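Local atomic coordinates of beta-lactamase (Klebsiella pneumoniae, PDB entry 6KBY), a protein that probably hydrolyses the amide bond of beta-lactam antibiotics as a class C serine beta-lactamase, and binds adenosine monophosphate in its active site. Residues A[27-37]-A[48-56]. Numbering follows the deposited sequence.
Sequences MQKNNIPGMSV and YNYGLAAKQ
Tyr48 pairs with Val37 through two reciprocal backbone hydrogen bonds, Tyr48 N to Val37 O and Val37 N to Tyr48 O, both 2.8 Å. The pairing joins strand 44-50, outermost in the large sheet of the serine beta-lactamase fold, to strand 34-41; the axes of 34-37 and 48-50 run antiparallel at 174°. On the sheet face bearing Ser36 and Asn49, Ser36 OG donates to Asn49 OD1 over 2.7 Å, nearly along the C=O axis; with OG anti to the backbone N (chi1 -177°), the hydroxyl is carried to the amide, and it also bonds to Ser234. Tyr50 continues the ladder, its N bonding to Met35 O (2.9 Å) and its O accepting from Met35 N; its ring, on the opposite face, has Met35 O at its edge. Helix 11-30 covers this side: Met27 SD lies 3.4 Å from Tyr50 CB and 5.0 Å from the ring centroid, an oblique Met-aromatic contact, while Tyr50 OH reaches Asp20. The chain turns at Gly51, whose positive phi accompanies the corner. Leu52 N then bonds to Pro33 O (N-H...O angle 174°), from above the carbonyl plane. Extended Lys55 sets CE 3.5 Å from Pro33 CG; its ammonium stacks on Tyr209 (cation-pi) and, through one water, meets Asn31 O in the Schellman motif after helix 11-30, where backbone carbonyls would probably suit a positive charge.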
# COMPACT_ATOMS: atom_id res chain seq x y z
N MET A 27 21.15 1.85 5.56
CA MET A 27 21.20 0.45 5.97
C MET A 27 22.22 0.24 7.08
O MET A 27 22.00 -0.58 7.99
CB MET A 27 21.55 -0.43 4.77
CG MET A 27 20.44 -0.47 3.74
SD MET A 27 20.83 -1.47 2.29
CE MET A 27 20.96 -3.11 3.01
N GLN A 28 23.35 0.95 7.01
CA GLN A 28 24.38 0.83 8.04
C GLN A 28 23.82 1.25 9.40
O GLN A 28 23.87 0.49 10.37
CB GLN A 28 25.59 1.68 7.65
CG GLN A 28 26.90 1.32 8.36
CD GLN A 28 26.83 1.51 9.85
OE1 GLN A 28 26.52 2.59 10.35
NE2 GLN A 28 27.12 0.45 10.59
N LYS A 29 23.28 2.47 9.48
CA LYS A 29 22.93 2.99 10.79
C LYS A 29 21.71 2.30 11.38
O LYS A 29 21.61 2.16 12.60
CB LYS A 29 22.79 4.50 10.77
CG LYS A 29 21.56 5.02 10.08
CD LYS A 29 21.61 6.54 10.12
CE LYS A 29 20.27 7.16 9.87
NZ LYS A 29 20.35 8.65 9.95
N ASN A 30 20.78 1.84 10.54
CA ASN A 30 19.59 1.14 11.01
C ASN A 30 19.79 -0.36 11.09
O ASN A 30 18.86 -1.07 11.52
CB ASN A 30 18.39 1.46 10.11
CG ASN A 30 17.93 2.89 10.25
OD1 ASN A 30 17.31 3.26 11.24
ND2 ASN A 30 18.22 3.71 9.25
N ASN A 31 20.94 -0.87 10.68
CA ASN A 31 21.21 -2.30 10.64
C ASN A 31 20.15 -3.06 9.84
O ASN A 31 19.64 -4.11 10.26
CB ASN A 31 21.38 -2.88 12.05
CG ASN A 31 22.11 -4.20 12.03
OD1 ASN A 31 23.02 -4.40 11.22
ND2 ASN A 31 21.72 -5.11 12.91
N ILE A 32 19.81 -2.52 8.67
CA ILE A 32 18.88 -3.16 7.75
C ILE A 32 19.66 -4.17 6.93
O ILE A 32 20.59 -3.77 6.22
CB ILE A 32 18.25 -2.12 6.81
CG1 ILE A 32 17.46 -1.07 7.60
CG2 ILE A 32 17.38 -2.80 5.77
CD1 ILE A 32 17.18 0.19 6.81
N PRO A 33 19.31 -5.46 6.96
CA PRO A 33 20.16 -6.43 6.23
C PRO A 33 20.10 -6.30 4.72
O PRO A 33 21.14 -6.42 4.07
CB PRO A 33 19.63 -7.79 6.71
CG PRO A 33 19.00 -7.49 8.04
CD PRO A 33 18.37 -6.13 7.87
N GLY A 34 18.92 -6.06 4.16
CA GLY A 34 18.77 -6.05 2.71
C GLY A 34 17.71 -5.07 2.26
O GLY A 34 16.71 -4.85 2.95
N MET A 35 17.94 -4.48 1.09
CA MET A 35 16.97 -3.59 0.49
C MET A 35 16.95 -3.77 -1.02
O MET A 35 17.94 -4.19 -1.63
CB MET A 35 17.25 -2.11 0.78
CG MET A 35 17.04 -1.72 2.22
SD MET A 35 17.05 0.05 2.57
CE MET A 35 15.55 0.60 1.76
N SER A 36 15.83 -3.41 -1.62
CA SER A 36 15.77 -3.15 -3.04
C SER A 36 15.05 -1.83 -3.25
O SER A 36 14.02 -1.58 -2.61
CB SER A 36 15.09 -4.28 -3.81
OG SER A 36 15.12 -4.01 -5.20
N VAL A 37 15.61 -1.00 -4.12
CA VAL A 37 15.01 0.28 -4.47
C VAL A 37 14.80 0.29 -5.97
O VAL A 37 15.74 0.05 -6.73
CB VAL A 37 15.92 1.45 -4.03
CG1 VAL A 37 15.31 2.78 -4.45
CG2 VAL A 37 16.16 1.40 -2.54
N TYR A 48 17.89 -1.34 -7.92
CA TYR A 48 19.14 -1.40 -7.16
C TYR A 48 18.93 -2.31 -5.96
O TYR A 48 18.02 -2.10 -5.16
CB TYR A 48 19.56 0.01 -6.71
CG TYR A 48 19.70 0.95 -7.89
CD1 TYR A 48 20.74 0.79 -8.80
CD2 TYR A 48 18.78 1.97 -8.12
CE1 TYR A 48 20.87 1.63 -9.89
CE2 TYR A 48 18.91 2.82 -9.21
CZ TYR A 48 19.96 2.64 -10.09
OH TYR A 48 20.10 3.47 -11.18
N ASN A 49 19.78 -3.33 -5.84
CA ASN A 49 19.69 -4.32 -4.78
C ASN A 49 20.89 -4.19 -3.85
O ASN A 49 22.02 -3.96 -4.30
CB ASN A 49 19.63 -5.72 -5.36
CG ASN A 49 18.43 -5.91 -6.25
OD1 ASN A 49 17.33 -5.45 -5.93
ND2 ASN A 49 18.63 -6.56 -7.39
N TYR A 50 20.64 -4.36 -2.55
CA TYR A 50 21.66 -4.15 -1.54
C TYR A 50 21.58 -5.24 -0.49
O TYR A 50 20.50 -5.55 0.01
CB TYR A 50 21.43 -2.82 -0.82
CG TYR A 50 21.42 -1.61 -1.72
CD1 TYR A 50 20.24 -1.20 -2.35
CD2 TYR A 50 22.57 -0.88 -1.95
CE1 TYR A 50 20.22 -0.09 -3.17
CE2 TYR A 50 22.56 0.23 -2.78
CZ TYR A 50 21.39 0.61 -3.39
OH TYR A 50 21.35 1.71 -4.22
N GLY A 51 22.73 -5.80 -0.12
CA GLY A 51 22.78 -6.60 1.09
C GLY A 51 22.10 -7.95 0.97
O GLY A 51 22.11 -8.60 -0.08
N LEU A 52 21.51 -8.38 2.08
CA LEU A 52 21.12 -9.77 2.31
C LEU A 52 19.62 -9.91 2.50
O LEU A 52 19.03 -9.22 3.33
CB LEU A 52 21.82 -10.31 3.55
CG LEU A 52 23.34 -10.23 3.54
CD1 LEU A 52 23.92 -10.80 4.84
CD2 LEU A 52 23.88 -10.96 2.33
N ALA A 53 19.04 -10.87 1.77
CA ALA A 53 17.68 -11.31 2.02
C ALA A 53 17.59 -12.18 3.27
O ALA A 53 16.55 -12.20 3.93
CB ALA A 53 17.18 -12.10 0.81
N ALA A 54 18.67 -12.89 3.60
CA ALA A 54 18.72 -13.72 4.79
C ALA A 54 20.16 -13.75 5.29
O ALA A 54 21.10 -13.73 4.48
CB ALA A 54 18.26 -15.15 4.48
N LYS A 55 20.33 -13.80 6.61
CA LYS A 55 21.66 -13.80 7.20
C LYS A 55 22.25 -15.20 7.32
O LYS A 55 23.46 -15.38 7.08
CB LYS A 55 21.62 -13.17 8.59
CG LYS A 55 21.21 -11.71 8.60
CD LYS A 55 21.29 -11.16 10.01
CE LYS A 55 20.75 -9.75 10.07
NZ LYS A 55 20.87 -9.16 11.43
N GLN A 56 21.45 -16.18 7.69
CA GLN A 56 21.97 -17.50 8.02
C GLN A 56 20.98 -18.60 7.64
O GLN A 56 19.94 -18.74 8.29
CB GLN A 56 22.30 -17.57 9.51
CG GLN A 56 23.08 -18.81 9.92
CD GLN A 56 24.21 -19.12 8.95
OE1 GLN A 56 25.01 -18.25 8.61
NE2 GLN A 56 24.26 -20.37 8.50
O HOH W 1 19.22 -6.87 11.31